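Local coordinates for protein beta-galactosidase (Geobacillus stearothermophilus, PDB 4OIF) that probably hydrolyses terminal non-reducing beta-D-galactose residues from beta-D-galactosides, as a family 42 glycoside hydrolase that forms a homotrimer and binds zinc, at residues Val498-Tyr501 with Ile502-Ile505; Ile505-Glu508 with His509-Tyr513; Asp573-Ala576 with Asp577-Ala580; Ala632-Pro636 with Glu637-Val641. All blocks are in the same frame, centred on the assembly; numbering follows the deposited sequence. Where two conformers were deposited one is given.

Interaction 1 of 4, residues Val498-Tyr501 with Ile502-Ile505; sequences VMTY and ISGI
Thr500 and Ser503 meet where strand 496-500, a parallel strand of the mixed sheet in the trimerisation domain, runs out into the loop leading to helix 519-525. Two hydroxyl-to-carbonyl hydrogen bonds tie this bend. Ser503 OG donates to Thr500 O at 2.6 Å, coming from above the carbonyl plane, 44° out of it. Thr500 OG1 in turn donates to Tyr501 O at 2.9 Å, this time in the carbonyl plane and on a lone pair. Each hydroxyl has a further partner in the 475-476 loop: Met475 N for Thr500, and a weak bond with Leu476 N for Ser503.

The van der Waals contacts are longer. Met499 CE comes within 4.3 Å of Ser503 CB. Ile502 CG1 approaches the Tyr501 ring at its edge, in plane, 3.9 Å from Tyr501 CD2. The phenol end of that ring is bonded to Arg597.

One polar atom also faces the aromatic ring. Tyr501 holds CG between its backbone N and carbonyl carbon (chi1 53°), which swings the ring back over the preceding threonine, and Thr500 OG1 consequently lies over the ring centre, 3.8 Å above the plane.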
ATOM      1  N   VAL A 498      12.267 -34.955 -14.135  1.00  6.33           N
ATOM      2  CA  VAL A 498      13.091 -33.868 -13.598  1.00  6.32           C
ATOM      3  C   VAL A 498      12.352 -33.123 -12.487  1.00 11.64           C
ATOM      4  O   VAL A 498      11.250 -32.617 -12.692  1.00  6.58           O
ATOM      5  CB  VAL A 498      13.496 -32.848 -14.687  1.00  9.71           C
ATOM      6  CG1 VAL A 498      14.256 -31.683 -14.074  1.00 11.17           C
ATOM      7  CG2 VAL A 498      14.347 -33.508 -15.762  1.00  7.83           C
ATOM      8  N   MET A 499      12.954 -33.069 -11.304  1.00  8.53           N
ATOM      9  CA  MET A 499      12.395 -32.277 -10.218  1.00 10.32           C
ATOM     10  C   MET A 499      13.427 -31.297  -9.699  1.00 11.45           C
ATOM     11  O   MET A 499      14.597 -31.328 -10.099  1.00 10.01           O
ATOM     12  CB  MET A 499      11.885 -33.164  -9.081  1.00 11.42           C
ATOM     13  CG  MET A 499      10.560 -33.823  -9.397  1.00 10.70           C
ATOM     14  SD  MET A 499       9.928 -34.810  -8.038  1.00 14.97           S
ATOM     15  CE  MET A 499       8.285 -34.168  -7.853  1.00  7.63           C
ATOM     16  N   THR A 500      12.983 -30.409  -8.821  1.00  8.11           N
ATOM     17  CA  THR A 500      13.829 -29.310  -8.383  1.00 10.65           C
ATOM     18  C   THR A 500      13.701 -29.070  -6.909  1.00 12.33           C
ATOM     19  O   THR A 500      12.941 -29.739  -6.211  1.00  6.69           O
ATOM     20  CB  THR A 500      13.475 -27.971  -9.071  1.00 11.69           C
ATOM     21  OG1 THR A 500      12.241 -27.470  -8.530  1.00  8.75           O
ATOM     22  CG2 THR A 500      13.370 -28.119 -10.601  1.00  7.22           C
ATOM     23  N   TYR A 501      14.437 -28.064  -6.466  1.00  9.79           N
ATOM     24  CA  TYR A 501      14.275 -27.489  -5.149  1.00  9.84           C
ATOM     25  C   TYR A 501      12.806 -27.317  -4.766  1.00 10.03           C
ATOM     26  O   TYR A 501      11.950 -27.081  -5.627  1.00 10.28           O
ATOM     27  CB  TYR A 501      14.981 -26.144  -5.102  1.00  5.92           C
ATOM     28  CG  TYR A 501      14.560 -25.207  -6.203  1.00  7.96           C
ATOM     29  CD1 TYR A 501      15.181 -25.242  -7.448  1.00  7.52           C
ATOM     30  CD2 TYR A 501      13.542 -24.271  -5.998  1.00  9.45           C
ATOM     31  CE1 TYR A 501      14.793 -24.373  -8.472  1.00 12.70           C
ATOM     32  CE2 TYR A 501      13.152 -23.395  -7.011  1.00  8.36           C
ATOM     33  CZ  TYR A 501      13.778 -23.452  -8.250  1.00 12.98           C
ATOM     34  OH  TYR A 501      13.401 -22.588  -9.264  1.00 11.65           O
ATOM     35  N   ILE A 502      12.538 -27.442  -3.467  1.00  6.44           N
ATOM     36  CA  ILE A 502      11.213 -27.262  -2.880  1.00  6.47           C
ATOM     37  C   ILE A 502      10.163 -28.131  -3.556  1.00  5.44           C
ATOM     38  O   ILE A 502       9.086 -27.672  -3.933  1.00  8.35           O
ATOM     39  CB  ILE A 502      10.799 -25.773  -2.910  1.00  6.55           C
ATOM     40  CG1 ILE A 502      11.980 -24.917  -2.444  1.00  6.43           C
ATOM     41  CG2 ILE A 502       9.645 -25.523  -1.974  1.00  7.44           C
ATOM     42  CD1 ILE A 502      11.674 -23.469  -2.314  1.00  6.87           C
ATOM     43  N   SER A 503      10.491 -29.409  -3.684  1.00  5.21           N
ATOM     44  CA  SER A 503       9.570 -30.395  -4.229  1.00  6.53           C
ATOM     45  C   SER A 503       9.396 -31.498  -3.217  1.00  9.60           C
ATOM     46  O   SER A 503      10.350 -31.916  -2.640  1.00  4.02           O
ATOM     47  CB  SER A 503      10.104 -30.972  -5.533  1.00  3.38           C
ATOM     48  OG  SER A 503      10.388 -29.948  -6.473  1.00 15.21           O
ATOM     49  N   GLY A 504       8.182 -31.977  -3.014  1.00  9.13           N
ATOM     50  CA  GLY A 504       7.960 -33.129  -2.155  1.00  6.07           C
ATOM     51  C   GLY A 504       8.196 -32.883  -0.679  1.00 10.98           C
ATOM     52  O   GLY A 504       8.764 -33.710   0.022  1.00  8.47           O
ATOM     53  N   ILE A 505       7.738 -31.740  -0.192  1.00 15.72           N
ATOM     54  CA  ILE A 505       8.003 -31.336   1.182  1.00  7.43           C
ATOM     55  C   ILE A 505       6.875 -31.753   2.115  1.00 13.40           C
ATOM     56  O   ILE A 505       7.071 -32.051   3.303  1.00  8.59           O
ATOM     57  CB  ILE A 505       8.192 -29.824   1.242  1.00  8.09           C
ATOM     58  CG1 ILE A 505       9.309 -29.419   0.277  1.00 11.65           C
ATOM     59  CG2 ILE A 505       8.490 -29.362   2.659  1.00 17.52           C
ATOM     60  CD1 ILE A 505      10.621 -30.147   0.531  1.00 11.43           C
TER

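Interaction 2 of 4, residues Ile505-Glu508 with His509-Tyr513; sequences IVDE and HDLAY
Asp507 and Leu511 lie side by side and point the same way, the carboxylate turned back across the start of a type I turn that runs from Asp507 to Asp510. With CG lodged between backbone N and carbonyl carbon (chi1 66°), Asp507 OD1 accepts His509 N at 2.7 Å, an Asx turn, and also Leu511 N at 3.0 Å. The two N-H groups reach this oxygen from opposite faces of the carboxylate. Asp507 N returns a bond to Leu511 O at 2.9 Å, and Tyr513 N binds Ile505 O at 3.2 Å, so that Val506 and Ala512 are bridged.

The phenol end of Tyr513 comes up to Asp507 CB, its OH 3.7 Å away, and Tyr513 CE2 lies 3.4 Å from Val506 O. The hydroxyl is bonded to Val479 O. Val506 crosses Asp510 at an angle, CG1 lying 3.4 Å from Asp510 OD1. The imidazole of His509 runs alongside Glu508, with Glu508 CG over one ring face. Without the carboxylate, as with an alanine here, the N-H groups of His509 and Leu511 would probably lose their shared acceptor and the turn relax.

Two N-H dipoles on one oxygen should stabilise the carboxylate as an anion, while Asp510 spends its own charge on Lys371 of the second subunit.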
ATOM      1  N   ILE A 505       7.738 -31.740  -0.192  1.00 15.72           N
ATOM      2  CA  ILE A 505       8.003 -31.336   1.182  1.00  7.43           C
ATOM      3  C   ILE A 505       6.875 -31.753   2.115  1.00 13.40           C
ATOM      4  O   ILE A 505       7.071 -32.051   3.303  1.00  8.59           O
ATOM      5  CB  ILE A 505       8.192 -29.824   1.242  1.00  8.09           C
ATOM      6  CG1 ILE A 505       9.309 -29.419   0.277  1.00 11.65           C
ATOM      7  CG2 ILE A 505       8.490 -29.362   2.659  1.00 17.52           C
ATOM      8  CD1 ILE A 505      10.621 -30.147   0.531  1.00 11.43           C
ATOM      9  N   VAL A 506       5.696 -31.835   1.520  1.00 10.39           N
ATOM     10  CA  VAL A 506       4.440 -31.730   2.230  1.00  5.96           C
ATOM     11  C   VAL A 506       3.397 -32.620   1.559  1.00  7.78           C
ATOM     12  O   VAL A 506       3.435 -32.791   0.336  1.00 11.32           O
ATOM     13  CB  VAL A 506       4.023 -30.231   2.261  1.00  8.67           C
ATOM     14  CG1 VAL A 506       2.672 -29.980   1.603  1.00  8.18           C
ATOM     15  CG2 VAL A 506       4.095 -29.696   3.667  1.00  4.87           C
ATOM     16  N   ASP A 507       2.498 -33.230   2.330  1.00  6.68           N
ATOM     17  CA  ASP A 507       1.470 -34.068   1.705  1.00  6.47           C
ATOM     18  C   ASP A 507       0.251 -33.228   1.334  1.00  8.77           C
ATOM     19  O   ASP A 507       0.257 -32.014   1.492  1.00 10.22           O
ATOM     20  CB  ASP A 507       1.063 -35.260   2.596  1.00 10.48           C
ATOM     21  CG  ASP A 507       0.352 -34.857   3.893  1.00 16.34           C
ATOM     22  OD1 ASP A 507      -0.142 -33.713   4.036  1.00 11.97           O
ATOM     23  OD2 ASP A 507       0.270 -35.733   4.781  1.00 15.09           O
ATOM     24  N   GLU A 508      -0.801 -33.877   0.855  1.00  7.87           N
ATOM     25  CA  GLU A 508      -1.984 -33.157   0.402  1.00  7.54           C
ATOM     26  C   GLU A 508      -2.726 -32.412   1.529  1.00 10.25           C
ATOM     27  O   GLU A 508      -3.702 -31.711   1.265  1.00 16.56           O
ATOM     28  CB  GLU A 508      -2.941 -34.126  -0.297  1.00  8.80           C
ATOM     29  CG  GLU A 508      -3.793 -34.982   0.653  1.00 14.72           C
ATOM     30  CD  GLU A 508      -3.227 -36.372   0.904  1.00 16.08           C
ATOM     31  OE1 GLU A 508      -1.992 -36.557   0.812  1.00 14.41           O
ATOM     32  OE2 GLU A 508      -4.027 -37.285   1.201  1.00 21.51           O
ATOM     33  N   HIS A 509      -2.273 -32.557   2.772  1.00 12.07           N
ATOM     34  CA  HIS A 509      -2.858 -31.812   3.898  1.00 13.09           C
ATOM     35  C   HIS A 509      -1.990 -30.648   4.312  1.00 14.04           C
ATOM     36  O   HIS A 509      -2.241 -30.029   5.351  1.00 17.79           O
ATOM     37  CB  HIS A 509      -3.049 -32.697   5.126  1.00 10.44           C
ATOM     38  CG  HIS A 509      -4.073 -33.769   4.952  1.00 28.73           C
ATOM     39  ND1 HIS A 509      -5.363 -33.505   4.545  1.00 23.41           N
ATOM     40  CD2 HIS A 509      -4.001 -35.109   5.149  1.00 11.79           C
ATOM     41  CE1 HIS A 509      -6.040 -34.639   4.487  1.00 16.97           C
ATOM     42  NE2 HIS A 509      -5.236 -35.625   4.846  1.00 11.17           N
ATOM     43  N   ASP A 510      -0.965 -30.372   3.509  1.00  8.83           N
ATOM     44  CA  ASP A 510       0.119 -29.466   3.884  1.00  6.58           C
ATOM     45  C   ASP A 510       0.757 -29.923   5.214  1.00  8.35           C
ATOM     46  O   ASP A 510       1.199 -29.126   6.042  1.00 14.42           O
ATOM     47  CB  ASP A 510      -0.368 -28.012   3.962  1.00  5.64           C
ATOM     48  CG  ASP A 510       0.790 -27.003   3.948  1.00  8.74           C
ATOM     49  OD1 ASP A 510       1.698 -27.124   3.092  1.00  4.02           O
ATOM     50  OD2 ASP A 510       0.810 -26.104   4.818  1.00  6.34           O
ATOM     51  N   LEU A 511       0.813 -31.227   5.404  1.00 10.27           N
ATOM     52  CA  LEU A 511       1.480 -31.793   6.563  1.00  8.88           C
ATOM     53  C   LEU A 511       2.883 -32.225   6.135  1.00  8.99           C
ATOM     54  O   LEU A 511       3.047 -32.905   5.121  1.00  8.05           O
ATOM     55  CB  LEU A 511       0.671 -32.963   7.096  1.00 11.26           C
ATOM     56  CG  LEU A 511       0.263 -33.081   8.558  1.00 22.08           C
ATOM     57  CD1 LEU A 511      -0.046 -31.732   9.177  1.00  8.41           C
ATOM     58  CD2 LEU A 511      -0.949 -34.024   8.642  1.00 10.31           C
ATOM     59  N   ALA A 512       3.897 -31.795   6.877  1.00  6.79           N
ATOM     60  CA  ALA A 512       5.280 -32.139   6.555  1.00  8.28           C
ATOM     61  C   ALA A 512       5.532 -33.651   6.602  1.00 13.73           C
ATOM     62  O   ALA A 512       5.120 -34.320   7.557  1.00 13.29           O
ATOM     63  CB  ALA A 512       6.223 -31.426   7.498  1.00  5.63           C
ATOM     64  N   TYR A 513       6.185 -34.182   5.562  1.00  9.90           N
ATOM     65  CA  TYR A 513       6.671 -35.570   5.573  1.00  8.22           C
ATOM     66  C   TYR A 513       7.764 -35.676   6.619  1.00 12.77           C
ATOM     67  O   TYR A 513       8.660 -34.827   6.692  1.00  8.68           O
ATOM     68  CB  TYR A 513       7.217 -36.004   4.207  1.00  7.11           C
ATOM     69  CG  TYR A 513       6.160 -36.318   3.181  1.00  9.38           C
ATOM     70  CD1 TYR A 513       5.485 -37.531   3.209  1.00 10.03           C
ATOM     71  CD2 TYR A 513       5.839 -35.406   2.170  1.00 10.67           C
ATOM     72  CE1 TYR A 513       4.506 -37.832   2.275  1.00 10.38           C
ATOM     73  CE2 TYR A 513       4.861 -35.703   1.219  1.00  8.51           C
ATOM     74  CZ  TYR A 513       4.202 -36.921   1.284  1.00 10.83           C
ATOM     75  OH  TYR A 513       3.229 -37.238   0.368  1.00 10.74           O
TER
HETATM   76  O   HOH W   1       9.094 -32.588   5.191  1.00  5.13           O
HETATM   77  O   HOH W   2       3.151 -35.853   5.564  1.00 13.90           O

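Interaction 3 of 4, residues Asp573-Ala576 with Asp577-Ala580; sequences DFYA and DTPA
Thr578 overlaps the carbonyl end of Tyr575, its CB 3.3 Å from Tyr575 O and its methyl CG2 3.5 Å from the same oxygen. The threonine carries OG1 between its backbone N and carbonyl carbon (chi1 60°), which aims the hydroxyl at Tyr575 O. The modelled separation there is too short to be taken literally, but a hydrogen bond is plausible. Thr578 N donates to Tyr575 O, at 3.2 Å and from above the carbonyl plane, closing a type II turn in which Asp577 takes the positive-phi position.

A type I turn from Asp573 to Ala576 overlaps it, sharing Tyr575 and Ala576 and closed by Ala576 N to Asp573 O at 3.0 Å; together they carry the chain from strand 565-570 into strand 579-586, its antiparallel neighbour. From the central residues of the type I turn, the edge of the Tyr575 ring meets the face of Phe574, CD1 over the ring centre. Asp573 OD1 accepts Phe574 N at 2.8 Å on its anti side, and OD2 forms a salt bridge with Arg338 of the second subunit.

Thr578 N, and plausibly OG1, thus fix the Tyr575 carbonyl, while the phenol hydroxyl's bond to Asp533 probably limits the side chain's swing.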
ATOM      1  N   ASP A 573      29.539 -19.955  -0.842  1.00  9.12           N
ATOM      2  CA  ASP A 573      28.826 -20.133   0.428  1.00  6.68           C
ATOM      3  C   ASP A 573      29.225 -21.442   1.125  1.00 10.16           C
ATOM      4  O   ASP A 573      30.107 -22.157   0.659  1.00 15.29           O
ATOM      5  CB  ASP A 573      27.308 -20.079   0.214  1.00 12.30           C
ATOM      6  CG  ASP A 573      26.571 -19.360   1.349  1.00 19.57           C
ATOM      7  OD1 ASP A 573      26.958 -19.505   2.527  1.00 22.30           O
ATOM      8  OD2 ASP A 573      25.588 -18.645   1.054  1.00 22.59           O
ATOM      9  N   PHE A 574      28.579 -21.755   2.244  1.00  9.92           N
ATOM     10  CA  PHE A 574      29.064 -22.836   3.100  1.00 10.23           C
ATOM     11  C   PHE A 574      28.897 -24.212   2.465  1.00 11.08           C
ATOM     12  O   PHE A 574      29.561 -25.153   2.879  1.00 17.30           O
ATOM     13  CB  PHE A 574      28.384 -22.796   4.493  1.00 10.57           C
ATOM     14  CG  PHE A 574      26.937 -23.233   4.507  1.00  8.82           C
ATOM     15  CD1 PHE A 574      25.916 -22.310   4.285  1.00  9.63           C
ATOM     16  CD2 PHE A 574      26.595 -24.547   4.803  1.00  4.92           C
ATOM     17  CE1 PHE A 574      24.574 -22.698   4.318  1.00  4.66           C
ATOM     18  CE2 PHE A 574      25.253 -24.953   4.844  1.00  5.12           C
ATOM     19  CZ  PHE A 574      24.242 -24.025   4.590  1.00  6.74           C
ATOM     20  N   TYR A 575      28.028 -24.332   1.462  1.00  7.34           N
ATOM     21  CA  TYR A 575      27.853 -25.606   0.783  1.00  4.94           C
ATOM     22  C   TYR A 575      28.590 -25.641  -0.553  1.00  8.97           C
ATOM     23  O   TYR A 575      28.245 -26.423  -1.449  1.00  7.98           O
ATOM     24  CB  TYR A 575      26.370 -25.908   0.572  1.00  5.87           C
ATOM     25  CG  TYR A 575      25.514 -24.714   0.200  1.00 11.34           C
ATOM     26  CD1 TYR A 575      24.950 -23.911   1.185  1.00  4.95           C
ATOM     27  CD2 TYR A 575      25.249 -24.404  -1.134  1.00  5.49           C
ATOM     28  CE1 TYR A 575      24.162 -22.835   0.863  1.00  5.57           C
ATOM     29  CE2 TYR A 575      24.470 -23.324  -1.468  1.00  5.04           C
ATOM     30  CZ  TYR A 575      23.919 -22.543  -0.456  1.00  9.78           C
ATOM     31  OH  TYR A 575      23.126 -21.456  -0.759  1.00  5.53           O
ATOM     32  N   ALA A 576      29.604 -24.789  -0.682  1.00  5.65           N
ATOM     33  CA  ALA A 576      30.446 -24.780  -1.871  1.00  9.86           C
ATOM     34  C   ALA A 576      31.053 -26.162  -2.152  1.00 10.90           C
ATOM     35  O   ALA A 576      31.390 -26.901  -1.228  1.00 15.31           O
ATOM     36  CB  ALA A 576      31.531 -23.748  -1.729  1.00  8.17           C
ATOM     37  N   ASP A 577      31.137 -26.489  -3.440  1.00 11.01           N
ATOM     38  CA  ASP A 577      31.692 -27.753  -3.934  0.71 10.61           C
ATOM     39  C   ASP A 577      30.883 -28.969  -3.507  1.00 11.70           C
ATOM     40  O   ASP A 577      31.375 -30.088  -3.554  1.00 17.73           O
ATOM     41  CB  ASP A 577      33.149 -27.922  -3.487  0.71 10.39           C
ATOM     42  CG  ASP A 577      34.036 -26.798  -3.978  0.71 11.57           C
ATOM     43  OD1 ASP A 577      33.842 -26.321  -5.117  0.71 16.83           O
ATOM     44  OD2 ASP A 577      34.931 -26.385  -3.223  0.71 15.19           O
ATOM     45  N   THR A 578      29.635 -28.755  -3.097  1.00 14.85           N
ATOM     46  CA  THR A 578      28.733 -29.874  -2.797  1.00  9.45           C
ATOM     47  C   THR A 578      27.756 -29.981  -3.976  1.00  8.39           C
ATOM     48  O   THR A 578      27.663 -29.051  -4.760  1.00 12.33           O
ATOM     49  CB  THR A 578      27.992 -29.678  -1.444  1.00 10.71           C
ATOM     50  OG1 THR A 578      27.214 -28.479  -1.483  1.00  8.49           O
ATOM     51  CG2 THR A 578      28.979 -29.597  -0.299  1.00  6.02           C
ATOM     52  N   PRO A 579      27.043 -31.111  -4.124  1.00 11.37           N
ATOM     53  CA  PRO A 579      26.201 -31.296  -5.313  1.00 10.23           C
ATOM     54  C   PRO A 579      25.008 -30.349  -5.431  1.00 18.10           C
ATOM     55  O   PRO A 579      24.260 -30.148  -4.472  1.00 19.50           O
ATOM     56  CB  PRO A 579      25.683 -32.733  -5.157  1.00  7.61           C
ATOM     57  CG  PRO A 579      26.587 -33.371  -4.198  1.00  6.15           C
ATOM     58  CD  PRO A 579      27.026 -32.305  -3.267  1.00  5.09           C
ATOM     59  N   ALA A 580      24.817 -29.810  -6.630  1.00 12.37           N
ATOM     60  CA  ALA A 580      23.655 -28.993  -6.951  1.00  7.34           C
ATOM     61  C   ALA A 580      22.766 -29.679  -8.008  1.00 14.63           C
ATOM     62  O   ALA A 580      21.539 -29.552  -7.978  1.00 16.23           O
ATOM     63  CB  ALA A 580      24.097 -27.636  -7.436  1.00  7.21           C
TER

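Interaction 4 of 4, residues Ala632-Pro636 with Glu637-Val641; sequences ARQAP and ECDYV
Gln634 and Asp639 stand side by side on one face of a beta hairpin, joined by a hydrogen bond from Gln634 NE2 to Asp639 OD1 at 2.8 Å. The bond is nearly straight, 168° at the hydrogen. It leaves in the plane of the amide but meets the carboxylate from above, the two flat groups being turned 34° apart. The glutamine side chain is extended beyond CG, and this lets its amide run alongside the aspartate. A leucine in place of Gln634 would probably leave Asp639 OD1 without its amide donor, held by Arg686 alone of the two partners named here. On the same face, Ala632 CB touches Val641 CG2 at 4.0 Å.

Tyr640 points to the other face with Arg633. Its CE1 packs 4.0 Å from Ala635 CB, and Cys638 SG lies over one face of the ring, toward the rim. At the bend, Glu637 lies alongside Pro636, with OE1 3.2 Å from Pro636 CD.

Backbone bonds set this register. Arg633 and Tyr640 form a hydrogen-bonded antiparallel pair, Arg633 N to Tyr640 O and Tyr640 N to Arg633 O, both 2.8 Å, and Ala635 N binds Cys638 O at 2.7 Å. Arg686 anchors the bend from outside, bridging to Asp639 and bonding to Ala635 O and Pro636 O. Glu637 pairs with Arg6, and the Arg633 guanidinium bonds to Thr407 O and forms a salt bridge with Asp355.

Within the C-terminal domain the hairpin forms one border of a five-stranded antiparallel sheet: strand 628-634 is outermost within the chain, and strand 638-645 is flanked on its other side by strand 679-685.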
ATOM      1  N   ALA A 632       3.121 -26.574 -34.317  1.00  9.03           N
ATOM      2  CA  ALA A 632       2.356 -27.349 -35.288  1.00  8.52           C
ATOM      3  C   ALA A 632       1.121 -28.079 -34.744  1.00 13.34           C
ATOM      4  O   ALA A 632       1.021 -28.404 -33.556  1.00 11.76           O
ATOM      5  CB  ALA A 632       3.267 -28.347 -35.945  1.00  9.83           C
ATOM      6  N   ARG A 633       0.181 -28.342 -35.641  1.00  9.03           N
ATOM      7  CA  ARG A 633      -0.909 -29.263 -35.360  1.00 16.67           C
ATOM      8  C   ARG A 633      -0.879 -30.373 -36.393  1.00 18.02           C
ATOM      9  O   ARG A 633      -0.456 -30.168 -37.516  1.00 24.11           O
ATOM     10  CB  ARG A 633      -2.244 -28.532 -35.353  1.00 11.69           C
ATOM     11  CG  ARG A 633      -2.328 -27.571 -34.179  1.00 10.48           C
ATOM     12  CD  ARG A 633      -3.586 -26.786 -34.171  1.00  7.67           C
ATOM     13  NE  ARG A 633      -4.749 -27.622 -33.918  1.00 10.30           N
ATOM     14  CZ  ARG A 633      -5.966 -27.128 -33.751  1.00 13.51           C
ATOM     15  NH1 ARG A 633      -6.141 -25.812 -33.813  1.00 10.52           N
ATOM     16  NH2 ARG A 633      -6.995 -27.939 -33.529  1.00 12.12           N
ATOM     17  N   GLN A 634      -1.297 -31.565 -36.003  1.00 19.90           N
ATOM     18  CA  GLN A 634      -1.095 -32.716 -36.856  1.00 15.94           C
ATOM     19  C   GLN A 634      -2.404 -33.378 -37.230  1.00 17.69           C
ATOM     20  O   GLN A 634      -3.203 -33.733 -36.365  1.00 22.32           O
ATOM     21  CB  GLN A 634      -0.166 -33.714 -36.164  1.00 17.30           C
ATOM     22  CG  GLN A 634       1.075 -33.060 -35.591  1.00 13.21           C
ATOM     23  CD  GLN A 634       2.186 -34.047 -35.292  1.00 15.41           C
ATOM     24  OE1 GLN A 634       2.326 -34.524 -34.169  1.00 21.44           O
ATOM     25  NE2 GLN A 634       2.990 -34.349 -36.299  1.00 21.89           N
ATOM     26  N   ALA A 635      -2.618 -33.524 -38.534  1.00 27.98           N
ATOM     27  CA  ALA A 635      -3.769 -34.239 -39.075  1.00 22.67           C
ATOM     28  C   ALA A 635      -3.324 -35.643 -39.507  1.00 25.38           C
ATOM     29  O   ALA A 635      -2.125 -35.919 -39.553  1.00 23.85           O
ATOM     30  CB  ALA A 635      -4.364 -33.465 -40.241  1.00 25.97           C
ATOM     31  N   PRO A 636      -4.278 -36.545 -39.800  1.00 28.14           N
ATOM     32  CA  PRO A 636      -3.842 -37.866 -40.268  1.00 25.43           C
ATOM     33  C   PRO A 636      -2.989 -37.767 -41.528  1.00 29.38           C
ATOM     34  O   PRO A 636      -1.928 -38.381 -41.619  1.00 24.39           O
ATOM     35  CB  PRO A 636      -5.158 -38.587 -40.562  1.00 26.85           C
ATOM     36  CG  PRO A 636      -6.172 -37.904 -39.717  1.00 32.25           C
ATOM     37  CD  PRO A 636      -5.745 -36.469 -39.655  1.00 29.96           C
ATOM     38  N   GLU A 637      -3.454 -36.959 -42.474  1.00 28.16           N
ATOM     39  CA  GLU A 637      -2.816 -36.819 -43.771  1.00 25.73           C
ATOM     40  C   GLU A 637      -1.676 -35.796 -43.821  1.00 30.04           C
ATOM     41  O   GLU A 637      -0.848 -35.857 -44.729  1.00 34.45           O
ATOM     42  CB  GLU A 637      -3.868 -36.448 -44.820  1.00 20.71           C
ATOM     43  CG  GLU A 637      -4.439 -35.034 -44.697  1.00 34.86           C
ATOM     44  CD  GLU A 637      -5.544 -34.908 -43.647  1.00 30.78           C
ATOM     45  OE1 GLU A 637      -5.708 -35.830 -42.825  1.00 32.77           O
ATOM     46  OE2 GLU A 637      -6.256 -33.879 -43.653  1.00 35.42           O
ATOM     47  N   CYS A 638      -1.624 -34.859 -42.874  1.00 22.39           N
ATOM     48  CA  CYS A 638      -0.605 -33.812 -42.956  1.00 23.43           C
ATOM     49  C   CYS A 638      -0.321 -33.026 -41.681  1.00 19.33           C
ATOM     50  O   CYS A 638      -1.093 -33.025 -40.723  1.00 22.43           O
ATOM     51  CB  CYS A 638      -0.982 -32.814 -44.050  1.00 26.85           C
ATOM     52  SG  CYS A 638      -2.398 -31.820 -43.634  1.00 21.46           S
ATOM     53  N   ASP A 639       0.815 -32.344 -41.701  1.00 15.48           N
ATOM     54  CA  ASP A 639       1.183 -31.428 -40.643  1.00 20.96           C
ATOM     55  C   ASP A 639       0.806 -29.997 -41.044  1.00 15.93           C
ATOM     56  O   ASP A 639       0.961 -29.602 -42.197  1.00 17.06           O
ATOM     57  CB  ASP A 639       2.683 -31.540 -40.335  1.00 12.18           C
ATOM     58  CG  ASP A 639       3.042 -32.835 -39.602  1.00 21.80           C
ATOM     59  OD1 ASP A 639       2.220 -33.338 -38.798  1.00 15.89           O
ATOM     60  OD2 ASP A 639       4.162 -33.343 -39.825  1.00  9.66           O
ATOM     61  N   TYR A 640       0.271 -29.241 -40.092  1.00 17.25           N
ATOM     62  CA  TYR A 640       0.049 -27.808 -40.250  1.00 13.45           C
ATOM     63  C   TYR A 640       1.003 -27.070 -39.338  1.00 13.43           C
ATOM     64  O   TYR A 640       0.947 -27.204 -38.126  1.00 14.97           O
ATOM     65  CB  TYR A 640      -1.383 -27.409 -39.919  1.00 11.19           C
ATOM     66  CG  TYR A 640      -2.433 -28.020 -40.801  1.00 18.11           C
ATOM     67  CD1 TYR A 640      -3.248 -29.047 -40.331  1.00 18.03           C
ATOM     68  CD2 TYR A 640      -2.621 -27.571 -42.100  1.00  9.17           C
ATOM     69  CE1 TYR A 640      -4.221 -29.607 -41.137  1.00 20.62           C
ATOM     70  CE2 TYR A 640      -3.595 -28.122 -42.908  1.00  8.94           C
ATOM     71  CZ  TYR A 640      -4.391 -29.139 -42.425  1.00 12.58           C
ATOM     72  OH  TYR A 640      -5.364 -29.694 -43.224  1.00 21.75           O
ATOM     73  N   VAL A 641       1.871 -26.276 -39.933  1.00 13.27           N
ATOM     74  CA  VAL A 641       2.957 -25.672 -39.211  1.00  9.10           C
ATOM     75  C   VAL A 641       2.854 -24.157 -39.260  1.00  8.48           C
ATOM     76  O   VAL A 641       2.659 -23.568 -40.308  1.00 15.58           O
ATOM     77  CB  VAL A 641       4.292 -26.157 -39.787  1.00 10.30           C
ATOM     78  CG1 VAL A 641       5.457 -25.603 -38.981  1.00 11.15           C
ATOM     79  CG2 VAL A 641       4.318 -27.693 -39.798  1.00  5.11           C
TER

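Interactions 1 and 2 are consecutive on the chain, sharing Ile505, with centres 13 Å apart; Gly504 O packs 4.0 Å from Tyr513 CD2. The side chains of Tyr501 in interaction 1 and Ile505 in interaction 2 each lie about 4 Å from a bound glycerol, probably from the crystallisation liquor. Interaction 3 belongs to the same ten-stranded sheet as interaction 1, their nearest atoms about 7 Å apart. Interactions 2 and 3, centres 27 Å apart, each reach the second subunit, through Asp510 and Asp573 respectively, at two separate points of the trimer interface. Interaction 4 is set apart in the C-terminal domain, 36 to 48 Å from the others between centres. All four lie away from the zinc site and the predicted catalytic glutamates.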